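Local coordinates for protein ancestral D-type dye decolorizing peroxidase (Geotrichum candidum, PDB 7ANV) that is a haem peroxidase of the dye-decolorizing family that probably uses hydrogen peroxide to oxidise dyes and other reducing substrates, at residues F248-K253 with L392-Y397. Sequence-based numbering, arbitrary orientation.
Sequences FLVFRK and LLFVCY. With HEM (protoporphyrin IX containing Fe), chain B.
F251 and V395 are cross-strand neighbours, a non-hydrogen-bonded pair at the middle of two antiparallel strands, 248-253 and 392-397, and their side chains cross at a slant. These are the central pair of the four-stranded antiparallel sheet in the haem-binding half of the ferredoxin-like (dimeric alpha+beta barrel) fold of dye-decolorizing peroxidases. Two pairs of backbone hydrogen bonds, V250 with C396 and R252 with F394, zip the strands together. The straightest are R252 N to F394 O (2.9 Å, 168° at the hydrogen) and V250 N to C396 O.

L249, F251, K253, L393, V395 and Y397 share one face of the sheet. The V395 branch CG2 meets F251 CD2 at 3.7 Å, while its other branch, CG1, reaches L249 CD2. L393 runs alongside F251 and points the same way, with its CD2 4.0 Å from F251 CZ. The same methyl also meets the aliphatic CG of K253. The F251 ring also makes edge-to-face contacts with Y23 and F25 of the neighbouring sheet, so this face joins the two sheets. At the other end, L249 lies beside the Y397 ring, CG to CE1 3.6 Å. The Y397 hydroxyl hydrogen-bonds D11, and K253 NZ forms salt bridges with D132 and D389.

V250, R252, F394 and C396 lie on the opposite face, the haem side. C396 SG packs on V250 CB. R252 CG comes near F394 CD1, but the chain then bends at chi2 and chi3 and carries the guanidinium away to D117 and Q108. F394 CG is anti to the backbone N (chi1 174°), which sends the ring to the porphyrin. F394 also borders the bound oxygen molecule. The haem methyl carbon CMC sits over the centre of the F394 ring, and F394 CE2 lies 3.3 Å from haem C2C.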
ATOM      1  N   PHE A 248      -5.474   9.073  -7.318  1.00 16.67           N
ATOM      2  CA  PHE A 248      -5.762   9.173  -5.868  1.00 16.66           C
ATOM      3  C   PHE A 248      -4.703   8.394  -5.085  1.00 17.15           C
ATOM      4  O   PHE A 248      -4.407   7.219  -5.407  1.00 17.39           O
ATOM      5  CB  PHE A 248      -7.171   8.676  -5.559  1.00 17.36           C
ATOM      6  CG  PHE A 248      -8.218   9.563  -6.158  1.00 17.60           C
ATOM      7  CD1 PHE A 248      -8.633  10.678  -5.456  1.00 18.62           C
ATOM      8  CD2 PHE A 248      -8.789   9.271  -7.389  1.00 17.82           C
ATOM      9  CE1 PHE A 248      -9.570  11.550  -6.007  1.00 18.98           C
ATOM     10  CE2 PHE A 248      -9.732  10.136  -7.925  1.00 18.49           C
ATOM     11  CZ  PHE A 248     -10.154  11.236  -7.215  1.00 18.80           C
ATOM     12  N   LEU A 249      -4.122   9.097  -4.116  1.00 16.37           N
ATOM     13  CA  LEU A 249      -3.085   8.611  -3.205  1.00 16.87           C
ATOM     14  C   LEU A 249      -3.768   8.273  -1.888  1.00 17.19           C
ATOM     15  O   LEU A 249      -4.178   9.178  -1.181  1.00 17.11           O
ATOM     16  CB  LEU A 249      -2.065   9.732  -3.026  1.00 17.34           C
ATOM     17  CG  LEU A 249      -0.732   9.403  -2.343  1.00 16.86           C
ATOM     18  CD1 LEU A 249       0.242  10.556  -2.496  1.00 17.39           C
ATOM     19  CD2 LEU A 249      -0.854   9.017  -0.880  1.00 17.49           C
ATOM     20  N   VAL A 250      -3.794   7.006  -1.535  1.00 16.95           N
ATOM     21  CA  VAL A 250      -4.230   6.553  -0.190  1.00 17.41           C
ATOM     22  C   VAL A 250      -2.993   6.434   0.687  1.00 17.84           C
ATOM     23  O   VAL A 250      -2.100   5.650   0.346  1.00 17.77           O
ATOM     24  CB  VAL A 250      -4.971   5.209  -0.261  1.00 17.76           C
ATOM     25  CG1 VAL A 250      -5.245   4.708   1.150  1.00 18.24           C
ATOM     26  CG2 VAL A 250      -6.234   5.301  -1.118  1.00 17.80           C
ATOM     27  N   PHE A 251      -3.003   7.128   1.818  1.00 17.77           N
ATOM     28  CA  PHE A 251      -1.956   7.016   2.849  1.00 17.40           C
ATOM     29  C   PHE A 251      -2.530   6.342   4.097  1.00 17.11           C
ATOM     30  O   PHE A 251      -3.525   6.814   4.605  1.00 18.38           O
ATOM     31  CB  PHE A 251      -1.335   8.385   3.141  1.00 17.70           C
ATOM     32  CG  PHE A 251      -0.149   8.292   4.068  1.00 17.26           C
ATOM     33  CD1 PHE A 251      -0.341   8.238   5.443  1.00 18.95           C
ATOM     34  CD2 PHE A 251       1.154   8.288   3.574  1.00 17.26           C
ATOM     35  CE1 PHE A 251       0.748   8.108   6.303  1.00 19.07           C
ATOM     36  CE2 PHE A 251       2.245   8.138   4.430  1.00 17.88           C
ATOM     37  CZ  PHE A 251       2.035   8.063   5.783  1.00 19.06           C
ATOM     38  N   ARG A 252      -1.860   5.314   4.596  1.00 17.45           N
ATOM     39  CA  ARG A 252      -2.156   4.715   5.902  1.00 18.10           C
ATOM     40  C   ARG A 252      -0.859   4.476   6.672  1.00 17.90           C
ATOM     41  O   ARG A 252       0.044   3.829   6.154  1.00 18.21           O
ATOM     42  CB  ARG A 252      -2.851   3.356   5.749  1.00 18.83           C
ATOM     43  CG  ARG A 252      -4.108   3.368   4.917  1.00 19.16           C
ATOM     44  CD  ARG A 252      -5.331   3.606   5.749  1.00 19.58           C
ATOM     45  NE  ARG A 252      -5.699   2.429   6.521  1.00 19.60           N
ATOM     46  CZ  ARG A 252      -6.515   2.406   7.582  1.00 19.67           C
ATOM     47  NH1 ARG A 252      -6.981   3.520   8.137  1.00 20.61           N
ATOM     48  NH2 ARG A 252      -6.847   1.230   8.102  1.00 19.28           N
ATOM     49  N   LYS A 253      -0.797   5.009   7.875  1.00 17.92           N
ATOM     50  CA  LYS A 253       0.274   4.663   8.828  1.00 18.38           C
ATOM     51  C   LYS A 253      -0.142   3.389   9.559  1.00 17.55           C
ATOM     52  O   LYS A 253      -1.138   3.421  10.316  1.00 18.52           O
ATOM     53  CB  LYS A 253       0.553   5.816   9.790  1.00 19.29           C
ATOM     54  CG  LYS A 253       1.677   5.493  10.748  1.00 20.47           C
ATOM     55  CD  LYS A 253       1.938   6.538  11.821  1.00 21.48           C
ATOM     56  CE  LYS A 253       2.910   5.955  12.824  1.00 22.65           C
ATOM     57  NZ  LYS A 253       3.187   6.858  13.967  1.00 23.33           N
ATOM     58  N   LEU A 392       4.617   0.159   8.502  1.00 18.45           N
ATOM     59  CA  LEU A 392       4.550   0.455   7.065  1.00 17.59           C
ATOM     60  C   LEU A 392       3.854   1.793   6.878  1.00 17.67           C
ATOM     61  O   LEU A 392       2.755   1.983   7.430  1.00 18.45           O
ATOM     62  CB  LEU A 392       3.774  -0.670   6.379  1.00 18.12           C
ATOM     63  CG  LEU A 392       3.729  -0.549   4.853  1.00 18.18           C
ATOM     64  CD1 LEU A 392       5.111  -0.675   4.225  1.00 18.91           C
ATOM     65  CD2 LEU A 392       2.788  -1.602   4.292  1.00 17.77           C
ATOM     66  N   LEU A 393       4.468   2.664   6.110  1.00 17.31           N
ATOM     67  CA  LEU A 393       3.801   3.844   5.518  1.00 17.93           C
ATOM     68  C   LEU A 393       3.232   3.325   4.215  1.00 17.26           C
ATOM     69  O   LEU A 393       3.961   3.202   3.173  1.00 17.61           O
ATOM     70  CB  LEU A 393       4.769   5.008   5.347  1.00 18.29           C
ATOM     71  CG  LEU A 393       5.525   5.367   6.640  1.00 18.98           C
ATOM     72  CD1 LEU A 393       6.453   6.538   6.387  1.00 20.16           C
ATOM     73  CD2 LEU A 393       4.557   5.668   7.798  1.00 18.82           C
ATOM     74  N   PHE A 394       1.972   2.906   4.306  1.00 17.41           N
ATOM     75  CA  PHE A 394       1.266   2.287   3.173  1.00 16.98           C
ATOM     76  C   PHE A 394       0.830   3.411   2.248  1.00 16.33           C
ATOM     77  O   PHE A 394       0.107   4.310   2.696  1.00 17.10           O
ATOM     78  CB  PHE A 394       0.093   1.424   3.639  1.00 17.18           C
ATOM     79  CG  PHE A 394      -0.737   0.891   2.503  1.00 17.38           C
ATOM     80  CD1 PHE A 394      -1.801   1.634   2.015  1.00 18.12           C
ATOM     81  CD2 PHE A 394      -0.417  -0.302   1.883  1.00 17.18           C
ATOM     82  CE1 PHE A 394      -2.565   1.194   0.950  1.00 17.63           C
ATOM     83  CE2 PHE A 394      -1.210  -0.752   0.823  1.00 17.74           C
ATOM     84  CZ  PHE A 394      -2.274  -0.014   0.380  1.00 16.89           C
ATOM     85  N   VAL A 395       1.186   3.308   0.961  1.00 16.22           N
ATOM     86  CA  VAL A 395       0.711   4.260  -0.069  1.00 16.17           C
ATOM     87  C   VAL A 395       0.212   3.442  -1.244  1.00 15.92           C
ATOM     88  O   VAL A 395       0.966   2.571  -1.711  1.00 17.42           O
ATOM     89  CB  VAL A 395       1.805   5.269  -0.474  1.00 17.09           C
ATOM     90  CG1 VAL A 395       1.453   6.092  -1.726  1.00 18.39           C
ATOM     91  CG2 VAL A 395       2.132   6.207   0.674  1.00 18.23           C
ATOM     92  N   CYS A 396      -0.959   3.753  -1.765  1.00 15.30           N
ATOM     93  CA  CYS A 396      -1.351   3.146  -3.033  1.00 15.81           C
ATOM     94  C   CYS A 396      -2.025   4.195  -3.894  1.00 15.63           C
ATOM     95  O   CYS A 396      -2.590   5.165  -3.352  1.00 15.96           O
ATOM     96  CB  CYS A 396      -2.135   1.863  -2.812  1.00 15.98           C
ATOM     97  SG  CYS A 396      -3.837   2.102  -2.246  1.00 17.72           S
ATOM     98  N   TYR A 397      -1.941   3.954  -5.192  1.00 15.57           N
ATOM     99  CA  TYR A 397      -2.528   4.812  -6.244  1.00 15.77           C
ATOM    100  C   TYR A 397      -3.589   4.027  -7.016  1.00 16.02           C
ATOM    101  O   TYR A 397      -3.427   2.835  -7.299  1.00 16.75           O
ATOM    102  CB  TYR A 397      -1.433   5.322  -7.180  1.00 15.78           C
ATOM    103  CG  TYR A 397      -0.435   6.220  -6.505  1.00 16.02           C
ATOM    104  CD1 TYR A 397      -0.740   7.559  -6.297  1.00 16.56           C
ATOM    105  CD2 TYR A 397       0.771   5.730  -6.017  1.00 16.87           C
ATOM    106  CE1 TYR A 397       0.171   8.435  -5.728  1.00 16.76           C
ATOM    107  CE2 TYR A 397       1.663   6.592  -5.374  1.00 16.46           C
ATOM    108  CZ  TYR A 397       1.358   7.936  -5.243  1.00 17.01           C
ATOM    109  OH  TYR A 397       2.224   8.795  -4.625  1.00 17.58           O
TER
HETATM  110  CHA HEM B 601       1.336  -7.639  -1.285  1.00 15.84           C
HETATM  111  CHB HEM B 601       2.738  -7.055   3.315  1.00 18.28           C
HETATM  112  CHC HEM B 601      -0.858  -3.781   3.951  1.00 16.89           C
HETATM  113  CHD HEM B 601      -2.437  -4.725  -0.533  1.00 16.42           C
HETATM  114  C1A HEM B 601       2.023  -7.741  -0.089  1.00 16.44           C
HETATM  115  C2A HEM B 601       3.161  -8.558   0.121  1.00 17.24           C
HETATM  116  C3A HEM B 601       3.550  -8.414   1.415  1.00 17.77           C
HETATM  117  C4A HEM B 601       2.665  -7.473   2.011  1.00 16.97           C
HETATM  118  CMA HEM B 601       4.735  -9.075   2.101  1.00 18.06           C
HETATM  119  CAA HEM B 601       3.798  -9.507  -0.889  1.00 19.14           C
HETATM  120  CBA HEM B 601       4.698  -8.851  -1.922  1.00 19.61           C
HETATM  121  CGA HEM B 601       4.078  -8.716  -3.283  1.00 23.71           C
HETATM  122  O1A HEM B 601       3.338  -9.559  -3.822  1.00 30.60           O
HETATM  123  O2A HEM B 601       4.348  -7.737  -3.901  1.00 28.05           O
HETATM  124  C1B HEM B 601       1.866  -6.101   3.876  1.00 18.15           C
HETATM  125  C2B HEM B 601       1.993  -5.599   5.210  1.00 17.65           C
HETATM  126  C3B HEM B 601       1.013  -4.669   5.401  1.00 17.94           C
HETATM  127  C4B HEM B 601       0.256  -4.604   4.121  1.00 16.50           C
HETATM  128  CMB HEM B 601       3.014  -6.017   6.232  1.00 19.87           C
HETATM  129  CAB HEM B 601       0.707  -3.807   6.567  1.00 18.31           C
HETATM  130  CBB HEM B 601       1.590  -3.469   7.539  1.00 19.31           C
HETATM  131  C1C HEM B 601      -1.636  -3.765   2.783  1.00 16.12           C
HETATM  132  C2C HEM B 601      -2.823  -3.044   2.586  1.00 17.10           C
HETATM  133  C3C HEM B 601      -3.275  -3.353   1.315  1.00 17.26           C
HETATM  134  C4C HEM B 601      -2.339  -4.255   0.743  1.00 15.89           C
HETATM  135  CMC HEM B 601      -3.465  -2.110   3.602  1.00 17.67           C
HETATM  136  CAC HEM B 601      -4.470  -2.916   0.589  1.00 16.52           C
HETATM  137  CBC HEM B 601      -5.561  -2.478   1.201  1.00 18.23           C
HETATM  138  C1D HEM B 601      -1.471  -5.559  -1.097  1.00 15.89           C
HETATM  139  C2D HEM B 601      -1.578  -5.953  -2.512  1.00 15.68           C
HETATM  140  C3D HEM B 601      -0.529  -6.781  -2.706  1.00 16.54           C
HETATM  141  C4D HEM B 601       0.196  -6.876  -1.419  1.00 15.61           C
HETATM  142  CMD HEM B 601      -2.600  -5.560  -3.575  1.00 15.52           C
HETATM  143  CAD HEM B 601      -0.160  -7.472  -4.001  1.00 16.94           C
HETATM  144  CBD HEM B 601      -0.944  -8.776  -4.231  1.00 17.79           C
HETATM  145  CGD HEM B 601      -0.658  -9.360  -5.582  1.00 18.51           C
HETATM  146  O1D HEM B 601      -0.408 -10.592  -5.609  1.00 17.56           O
HETATM  147  O2D HEM B 601      -0.717  -8.668  -6.631  1.00 17.74           O
HETATM  148  NA  HEM B 601       1.725  -7.062   1.085  1.00 17.15           N
HETATM  149  NB  HEM B 601       0.845  -5.473   3.273  1.00 17.07           N
HETATM  150  NC  HEM B 601      -1.370  -4.539   1.674  1.00 17.20           N
HETATM  151  ND  HEM B 601      -0.434  -6.149  -0.457  1.00 14.43           N
HETATM  152 FE   HEM B 601       0.168  -5.879   1.354  1.00 17.12          FE